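PDB 6W1G: 2-oxoadipate dioxygenase/decarboxylase, which uses iron(II) and molecular oxygen to decarboxylate and hydroxylate 2-oxoadipate to (R)-2-hydroxyglutarate in D-lysine catabolism. Local coordinates for residues Tyr358-Asp372 with Glu448-Asn460. Sequence-based numbering, arbitrary orientation. Where two conformers were deposited one is given.
Sequences YFRYFATEKGLAARD and ERRSLQACAQALN
With chi1 at 179° and the next torsion also extended, Glu-448 reaches across the start of strand 359-363, and its OE2 accepts from Phe-359 N at 3.0 Å, on the anti side but well out of the carboxylate plane. Ser-451, its OG set between backbone N and carbonyl carbon (chi1 78°), is short enough to bridge strand and helix: OG accepts a hydrogen bond from Tyr-361 N (3.0 Å, 163°) and donates one to Glu-448 O. Helix 448-458 runs nearly parallel to the strand, whose Arg-360 and Phe-362 pair instead with antiparallel strand 389-393; Phe-359 O is buried without a partner. Leucine suits position 452 because its CD2 methyl lies over one face of the Tyr-361 ring, 3.8 Å from the centroid, a CH-pi contact; the phenol OH reaches Arg-352. Small Ala-363 admits Leu-459 CD2 to 3.7 Å from its CB. At the helix C-terminus, Arg-371 NE bonds Ala-458 O at 2.7 Å, in the guanidinium plane though tilted from the carbonyl plane; NH2 adds weak bonds to Gln-457 O and Ala-458 O. Asn-460, the Schellman C-prime residue, hydrogen-bonds through ND2 to Arg-371 O from above the carbonyl plane. The guanidinium, probably charged, should therefore complement the helix dipole's negative end.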
ATOM      1  N   TYR A 358     -11.005   6.132  11.994  1.00  9.97           N
ATOM      2  CA  TYR A 358     -10.058   6.931  12.771  1.00  9.79           C
ATOM      3  C   TYR A 358      -9.969   8.329  12.175  1.00  9.72           C
ATOM      4  O   TYR A 358     -10.112   8.517  10.968  1.00  9.96           O
ATOM      5  CB  TYR A 358      -8.662   6.276  12.750  1.00  9.48           C
ATOM      6  CG  TYR A 358      -8.621   4.983  13.483  1.00 11.61           C
ATOM      7  CD1 TYR A 358      -8.603   4.939  14.860  1.00 12.30           C
ATOM      8  CD2 TYR A 358      -8.583   3.772  12.783  1.00 12.18           C
ATOM      9  CE1 TYR A 358      -8.556   3.732  15.527  1.00 14.23           C
ATOM     10  CE2 TYR A 358      -8.517   2.564  13.425  1.00 15.14           C
ATOM     11  CZ  TYR A 358      -8.521   2.542  14.822  1.00 14.97           C
ATOM     12  OH  TYR A 358      -8.509   1.346  15.487  1.00 21.08           O
ATOM     13  N   PHE A 359      -9.700   9.292  13.059  1.00  9.61           N
ATOM     14  CA  PHE A 359      -9.670  10.716  12.720  1.00  9.66           C
ATOM     15  C   PHE A 359      -8.426  11.374  13.234  1.00  9.60           C
ATOM     16  O   PHE A 359      -7.816  10.941  14.198  1.00 11.37           O
ATOM     17  CB  PHE A 359     -10.922  11.414  13.284  1.00 10.26           C
ATOM     18  CG  PHE A 359     -12.179  11.004  12.568  1.00 10.21           C
ATOM     19  CD1 PHE A 359     -12.885   9.844  12.896  1.00 11.18           C
ATOM     20  CD2 PHE A 359     -12.594  11.736  11.455  1.00 11.25           C
ATOM     21  CE1 PHE A 359     -13.967   9.444  12.112  1.00 13.89           C
ATOM     22  CE2 PHE A 359     -13.690  11.344  10.703  1.00 13.33           C
ATOM     23  CZ  PHE A 359     -14.354  10.207  11.009  1.00 13.17           C
ATOM     24  N   ARG A 360      -8.075  12.488  12.621  1.00  8.93           N
ATOM     25  CA  ARG A 360      -7.158  13.458  13.230  1.00  9.44           C
ATOM     26  C   ARG A 360      -7.892  14.762  13.457  1.00  9.34           C
ATOM     27  O   ARG A 360      -8.735  15.178  12.667  1.00 10.31           O
ATOM     28  CB  ARG A 360      -5.921  13.686  12.328  1.00 11.13           C
ATOM     29  CG  ARG A 360      -5.073  12.455  12.182  1.00 15.78           C
ATOM     30  CD  ARG A 360      -3.906  12.704  11.174  1.00 17.27           C
ATOM     31  NE  ARG A 360      -2.888  13.532  11.777  1.00 16.53           N
ATOM     32  CZ  ARG A 360      -2.107  14.356  11.110  1.00 13.15           C
ATOM     33  NH1 ARG A 360      -2.168  14.455   9.804  1.00 14.66           N
ATOM     34  NH2 ARG A 360      -1.234  15.095  11.787  1.00 15.79           N
ATOM     35  N   TYR A 361      -7.530  15.386  14.553  1.00  8.88           N
ATOM     36  CA  TYR A 361      -8.132  16.591  15.067  1.00  9.14           C
ATOM     37  C   TYR A 361      -7.107  17.707  15.038  1.00  9.27           C
ATOM     38  O   TYR A 361      -5.949  17.479  15.382  1.00 11.00           O
ATOM     39  CB  TYR A 361      -8.600  16.358  16.507  1.00  9.51           C
ATOM     40  CG  TYR A 361      -9.706  15.324  16.582  1.00  9.53           C
ATOM     41  CD1 TYR A 361      -9.420  13.948  16.622  1.00 10.71           C
ATOM     42  CD2 TYR A 361     -11.020  15.687  16.572  1.00 10.12           C
ATOM     43  CE1 TYR A 361     -10.397  12.999  16.694  1.00 10.88           C
ATOM     44  CE2 TYR A 361     -12.037  14.750  16.617  1.00 11.89           C
ATOM     45  CZ  TYR A 361     -11.723  13.406  16.658  1.00 11.83           C
ATOM     46  OH  TYR A 361     -12.728  12.512  16.717  1.00 15.88           O
ATOM     47  N   PHE A 362      -7.539  18.924  14.694  1.00  9.03           N
ATOM     48  CA  PHE A 362      -6.664  20.066  14.514  1.00  8.88           C
ATOM     49  C   PHE A 362      -7.250  21.320  15.152  1.00  9.66           C
ATOM     50  O   PHE A 362      -8.431  21.612  15.001  1.00 10.21           O
ATOM     51  CB  PHE A 362      -6.448  20.332  13.023  1.00 10.00           C
ATOM     52  CG  PHE A 362      -5.922  19.128  12.287  1.00 10.52           C
ATOM     53  CD1 PHE A 362      -4.584  18.770  12.342  1.00 12.59           C
ATOM     54  CD2 PHE A 362      -6.785  18.296  11.585  1.00 10.61           C
ATOM     55  CE1 PHE A 362      -4.117  17.646  11.701  1.00 13.45           C
ATOM     56  CE2 PHE A 362      -6.301  17.160  10.952  1.00 12.61           C
ATOM     57  CZ  PHE A 362      -4.984  16.838  11.002  1.00 13.53           C
ATOM     58  N   ALA A 363      -6.383  22.104  15.798  1.00 10.66           N
ATOM     59  CA  ALA A 363      -6.780  23.428  16.241  1.00 10.42           C
ATOM     60  C   ALA A 363      -6.992  24.338  15.041  1.00 11.21           C
ATOM     61  O   ALA A 363      -6.143  24.415  14.153  1.00 13.68           O
ATOM     62  CB  ALA A 363      -5.663  23.988  17.113  1.00 12.66           C
ATOM     63  N   THR A 364      -8.088  25.062  15.032  1.00 11.25           N
ATOM     64  CA  THR A 364      -8.363  26.008  13.975  1.00 11.68           C
ATOM     65  C   THR A 364      -7.803  27.385  14.310  1.00 11.98           C
ATOM     66  O   THR A 364      -7.413  27.687  15.429  1.00 12.70           O
ATOM     67  CB  THR A 364      -9.859  26.134  13.723  1.00 11.39           C
ATOM     68  OG1 THR A 364     -10.409  26.775  14.857  1.00 11.26           O
ATOM     69  CG2 THR A 364     -10.533  24.796  13.492  1.00 13.14           C
ATOM     70  N   GLU A 365      -7.793  28.250  13.305  1.00 12.62           N
ATOM     71  CA  GLU A 365      -7.389  29.627  13.547  1.00 13.64           C
ATOM     72  C   GLU A 365      -8.286  30.276  14.598  1.00 14.83           C
ATOM     73  O   GLU A 365      -7.799  31.010  15.481  1.00 14.18           O
ATOM     74  CB  GLU A 365      -7.383  30.430  12.263  1.00 17.83           C
ATOM     75  CG  GLU A 365      -6.280  30.019  11.323  1.00 23.40           C
ATOM     76  CD  GLU A 365      -6.230  30.864  10.067  1.00 34.56           C
ATOM     77  OE1 GLU A 365      -7.000  31.843   9.994  1.00 40.38           O
ATOM     78  OE2 GLU A 365      -5.417  30.555   9.176  1.00 38.80           O
ATOM     79  N   LYS A 366      -9.594  30.035  14.499  1.00 13.43           N
ATOM     80  CA  LYS A 366     -10.518  30.559  15.501  1.00 13.83           C
ATOM     81  C   LYS A 366     -10.182  30.016  16.886  1.00 12.85           C
ATOM     82  O   LYS A 366     -10.192  30.754  17.879  1.00 14.01           O
ATOM     83  CB  LYS A 366     -11.952  30.198  15.109  1.00 14.29           C
ATOM     84  CG  LYS A 366     -13.006  30.683  16.078  1.00 15.45           C
ATOM     85  CD  LYS A 366     -14.402  30.333  15.604  1.00 16.11           C
ATOM     86  CE  LYS A 366     -15.446  30.754  16.576  1.00 21.21           C
ATOM     87  NZ  LYS A 366     -16.807  30.496  16.044  1.00 23.19           N
ATOM     88  N   GLY A 367      -9.921  28.721  16.991  1.00 11.64           N
ATOM     89  CA  GLY A 367      -9.575  28.164  18.275  1.00 10.77           C
ATOM     90  C   GLY A 367      -8.304  28.753  18.821  1.00 11.67           C
ATOM     91  O   GLY A 367      -8.228  29.057  20.012  1.00 12.38           O
ATOM     92  N   LEU A 368      -7.279  28.871  17.987  1.00 12.51           N
ATOM     93  CA  LEU A 368      -6.014  29.414  18.466  1.00 13.25           C
ATOM     94  C   LEU A 368      -6.197  30.820  18.979  1.00 13.52           C
ATOM     95  O   LEU A 368      -5.569  31.197  19.977  1.00 15.23           O
ATOM     96  CB  LEU A 368      -4.972  29.396  17.327  1.00 14.58           C
ATOM     97  CG  LEU A 368      -4.538  27.976  16.975  1.00 17.24           C
ATOM     98  CD1 LEU A 368      -3.782  27.939  15.668  1.00 19.85           C
ATOM     99  CD2 LEU A 368      -3.696  27.323  18.063  1.00 19.04           C
ATOM    100  N   ALA A 369      -6.993  31.630  18.291  1.00 14.23           N
ATOM    101  CA  ALA A 369      -7.166  33.010  18.722  1.00 16.74           C
ATOM    102  C   ALA A 369      -7.911  33.110  20.043  1.00 16.60           C
ATOM    103  O   ALA A 369      -7.762  34.115  20.749  1.00 18.91           O
ATOM    104  CB  ALA A 369      -7.865  33.793  17.626  1.00 18.04           C
ATOM    105  N   ALA A 370      -8.675  32.086  20.417  1.00 14.32           N
ATOM    106  CA  ALA A 370      -9.426  32.045  21.662  1.00 14.19           C
ATOM    107  C   ALA A 370      -8.730  31.264  22.766  1.00 12.60           C
ATOM    108  O   ALA A 370      -9.326  31.044  23.823  1.00 14.44           O
ATOM    109  CB  ALA A 370     -10.829  31.516  21.369  1.00 14.06           C
ATOM    110  N   ARG A 371      -7.452  30.866  22.590  1.00 12.82           N
ATOM    111  CA  ARG A 371      -6.838  29.896  23.492  1.00 14.79           C
ATOM    112  C   ARG A 371      -6.627  30.409  24.911  1.00 14.90           C
ATOM    113  O   ARG A 371      -6.346  29.597  25.802  1.00 16.84           O
ATOM    114  CB  ARG A 371      -5.498  29.389  22.929  1.00 14.89           C
ATOM    115  CG  ARG A 371      -4.403  30.446  22.905  1.00 15.43           C
ATOM    116  CD  ARG A 371      -3.189  30.027  22.050  1.00 18.56           C
ATOM    117  NE  ARG A 371      -2.604  28.736  22.407  1.00 23.81           N
ATOM    118  CZ  ARG A 371      -1.606  28.574  23.279  1.00 25.57           C
ATOM    119  NH1 ARG A 371      -1.075  29.618  23.905  1.00 26.70           N
ATOM    120  NH2 ARG A 371      -1.153  27.349  23.537  1.00 26.55           N
ATOM    121  N   ASP A 372      -6.709  31.720  25.136  1.00 14.96           N
ATOM    122  CA  ASP A 372      -6.558  32.263  26.485  1.00 17.33           C
ATOM    123  C   ASP A 372      -7.893  32.592  27.124  1.00 18.00           C
ATOM    124  O   ASP A 372      -7.912  33.147  28.228  1.00 20.11           O
ATOM    125  CB  ASP A 372      -5.614  33.461  26.443  1.00 20.18           C
ATOM    126  CG  ASP A 372      -4.201  33.033  26.090  1.00 21.66           C
ATOM    127  OD1 ASP A 372      -3.728  31.991  26.619  1.00 23.14           O
ATOM    128  OD2 ASP A 372      -3.562  33.692  25.260  1.00 25.68           O
ATOM    129  N   GLU A 448      -4.417   9.013  15.929  1.00  9.24           N
ATOM    130  CA  GLU A 448      -5.553   9.799  16.389  0.51 11.79           C
ATOM    131  C   GLU A 448      -5.258  10.423  17.749  1.00  9.33           C
ATOM    132  O   GLU A 448      -5.481  11.633  17.961  1.00  9.61           O
ATOM    133  CB  GLU A 448      -6.765   8.863  16.434  0.51 10.97           C
ATOM    134  CG  GLU A 448      -8.045   9.467  16.914  0.51 11.00           C
ATOM    135  CD  GLU A 448      -9.186   8.460  16.830  0.51 11.94           C
ATOM    136  OE1 GLU A 448      -9.177   7.505  17.602  0.51 14.49           O
ATOM    137  OE2 GLU A 448     -10.062   8.580  15.947  0.51 12.36           O
ATOM    138  N   ARG A 449      -4.726   9.638  18.678  1.00  9.94           N
ATOM    139  CA  ARG A 449      -4.430  10.142  20.005  1.00 10.11           C
ATOM    140  C   ARG A 449      -3.402  11.256  19.969  1.00 10.17           C
ATOM    141  O   ARG A 449      -3.545  12.257  20.690  1.00 10.92           O
ATOM    142  CB  ARG A 449      -3.960   8.986  20.881  1.00 12.45           C
ATOM    143  CG  ARG A 449      -3.602   9.361  22.286  1.00 16.64           C
ATOM    144  CD  ARG A 449      -3.766   8.172  23.280  1.00 23.75           C
ATOM    145  NE  ARG A 449      -3.317   6.891  22.794  1.00 34.30           N
ATOM    146  CZ  ARG A 449      -2.365   6.144  23.353  1.00 36.08           C
ATOM    147  NH1 ARG A 449      -1.719   6.533  24.451  1.00 36.40           N
ATOM    148  NH2 ARG A 449      -2.067   4.996  22.790  1.00 37.21           N
ATOM    149  N   ARG A 450      -2.332  11.091  19.188  1.00 10.32           N
ATOM    150  CA  ARG A 450      -1.331  12.154  19.114  1.00 10.60           C
ATOM    151  C   ARG A 450      -1.963  13.434  18.602  1.00 11.13           C
ATOM    152  O   ARG A 450      -1.619  14.527  19.053  1.00 11.63           O
ATOM    153  CB  ARG A 450      -0.185  11.735  18.201  1.00 11.64           C
ATOM    154  CG  ARG A 450       0.753  10.707  18.880  1.00 12.69           C
ATOM    155  CD  ARG A 450       2.078  10.561  18.099  1.00 14.39           C
ATOM    156  NE  ARG A 450       1.783   9.901  16.838  1.00 14.58           N
ATOM    157  CZ  ARG A 450       1.840   8.570  16.608  1.00 13.49           C
ATOM    158  NH1 ARG A 450       2.264   7.720  17.508  1.00 14.14           N
ATOM    159  NH2 ARG A 450       1.464   8.113  15.480  1.00 12.90           N
ATOM    160  N   SER A 451      -2.905  13.340  17.641  1.00  9.66           N
ATOM    161  CA  SER A 451      -3.503  14.568  17.135  1.00 10.85           C
ATOM    162  C   SER A 451      -4.303  15.267  18.224  1.00  9.91           C
ATOM    163  O   SER A 451      -4.275  16.508  18.326  1.00 10.64           O
ATOM    164  CB  SER A 451      -4.380  14.322  15.889  1.00 11.18           C
ATOM    165  OG  SER A 451      -5.652  13.776  16.179  1.00 10.65           O
ATOM    166  N   LEU A 452      -5.021  14.506  19.041  1.00 10.47           N
ATOM    167  CA  LEU A 452      -5.818  15.121  20.092  1.00 10.02           C
ATOM    168  C   LEU A 452      -4.917  15.769  21.135  1.00 11.29           C
ATOM    169  O   LEU A 452      -5.222  16.847  21.651  1.00 12.50           O
ATOM    170  CB  LEU A 452      -6.736  14.062  20.717  1.00 12.26           C
ATOM    171  CG  LEU A 452      -7.940  13.699  19.880  1.00 12.87           C
ATOM    172  CD1 LEU A 452      -8.469  12.347  20.280  1.00 16.28           C
ATOM    173  CD2 LEU A 452      -8.999  14.755  19.977  1.00 14.56           C
ATOM    174  N   GLN A 453      -3.808  15.129  21.456  1.00 11.26           N
ATOM    175  CA  GLN A 453      -2.877  15.708  22.430  1.00 12.50           C
ATOM    176  C   GLN A 453      -2.277  16.996  21.898  1.00 12.49           C
ATOM    177  O   GLN A 453      -2.128  17.974  22.632  1.00 14.32           O
ATOM    178  CB  GLN A 453      -1.793  14.698  22.745  1.00 13.12           C
ATOM    179  CG  GLN A 453      -2.331  13.537  23.508  1.00 15.79           C
ATOM    180  CD  GLN A 453      -1.264  12.546  23.846  1.00 18.50           C
ATOM    181  OE1 GLN A 453      -0.167  12.568  23.273  1.00 21.93           O
ATOM    182  NE2 GLN A 453      -1.552  11.666  24.790  1.00 21.46           N
ATOM    183  N   ALA A 454      -1.902  17.014  20.627  1.00 12.38           N
ATOM    184  CA  ALA A 454      -1.338  18.216  20.028  1.00 14.04           C
ATOM    185  C   ALA A 454      -2.370  19.332  19.982  1.00 13.69           C
ATOM    186  O   ALA A 454      -2.041  20.511  20.192  1.00 14.73           O
ATOM    187  CB  ALA A 454      -0.793  17.902  18.624  1.00 15.66           C
ATOM    188  N   CYS A 455      -3.610  18.986  19.702  1.00 12.55           N
ATOM    189  CA  CYS A 455      -4.663  19.980  19.649  1.00 13.76           C
ATOM    190  C   CYS A 455      -4.899  20.570  21.026  1.00 13.90           C
ATOM    191  O   CYS A 455      -5.024  21.787  21.176  1.00 15.49           O
ATOM    192  CB  CYS A 455      -5.901  19.289  19.129  1.00 16.76           C
ATOM    193  SG  CYS A 455      -7.294  20.384  18.768  1.00 15.75           S
ATOM    194  N   ALA A 456      -4.897  19.723  22.060  1.00 14.33           N
ATOM    195  CA  ALA A 456      -5.076  20.232  23.410  1.00 15.84           C
ATOM    196  C   ALA A 456      -3.964  21.207  23.794  1.00 15.81           C
ATOM    197  O   ALA A 456      -4.222  22.262  24.361  1.00 19.43           O
ATOM    198  CB  ALA A 456      -5.141  19.082  24.404  1.00 17.57           C
ATOM    199  N   GLN A 457      -2.722  20.873  23.479  1.00 15.96           N
ATOM    200  CA  GLN A 457      -1.631  21.807  23.759  1.00 18.38           C
ATOM    201  C   GLN A 457      -1.795  23.097  22.984  1.00 18.62           C
ATOM    202  O   GLN A 457      -1.615  24.196  23.535  1.00 20.37           O
ATOM    203  CB  GLN A 457      -0.328  21.099  23.434  1.00 21.51           C
ATOM    204  CG  GLN A 457      -0.020  20.079  24.489  1.00 27.80           C
ATOM    205  CD  GLN A 457      -0.018  20.668  25.913  1.00 35.34           C
ATOM    206  OE1 GLN A 457       0.619  21.691  26.177  1.00 34.00           O
ATOM    207  NE2 GLN A 457      -0.769  20.040  26.814  1.00 38.94           N
ATOM    208  N   ALA A 458      -2.139  22.999  21.701  1.00 17.79           N
ATOM    209  CA  ALA A 458      -2.265  24.206  20.892  1.00 18.07           C
ATOM    210  C   ALA A 458      -3.377  25.104  21.420  1.00 16.85           C
ATOM    211  O   ALA A 458      -3.259  26.326  21.338  1.00 17.52           O
ATOM    212  CB  ALA A 458      -2.488  23.815  19.436  1.00 19.00           C
ATOM    213  N   LEU A 459      -4.443  24.517  21.974  1.00 16.05           N
ATOM    214  CA  LEU A 459      -5.580  25.284  22.457  1.00 15.08           C
ATOM    215  C   LEU A 459      -5.486  25.599  23.924  1.00 17.39           C
ATOM    216  O   LEU A 459      -6.430  26.140  24.506  1.00 18.61           O
ATOM    217  CB  LEU A 459      -6.865  24.530  22.164  1.00 12.62           C
ATOM    218  CG  LEU A 459      -7.180  24.400  20.657  1.00 12.82           C
ATOM    219  CD1 LEU A 459      -8.457  23.664  20.481  1.00 13.88           C
ATOM    220  CD2 LEU A 459      -7.234  25.739  19.939  1.00 15.08           C
ATOM    221  N   ASN A 460      -4.361  25.268  24.559  1.00 18.34           N
ATOM    222  CA  ASN A 460      -4.163  25.611  25.942  1.00 20.91           C
ATOM    223  C   ASN A 460      -5.264  24.971  26.792  1.00 20.89           C
ATOM    224  O   ASN A 460      -5.896  25.619  27.639  1.00 24.60           O
ATOM    225  CB  ASN A 460      -4.078  27.137  26.086  1.00 23.26           C
ATOM    226  CG  ASN A 460      -3.557  27.557  27.393  1.00 26.05           C
ATOM    227  OD1 ASN A 460      -2.913  26.780  28.109  1.00 26.81           O
ATOM    228  ND2 ASN A 460      -3.805  28.804  27.738  1.00 25.86           N
TER
HETATM  229  O   HOH W   1      -3.522  18.202  16.117  1.00 14.11           O
HETATM  230  O   HOH W   2     -12.358   9.957  16.771  1.00 21.47           O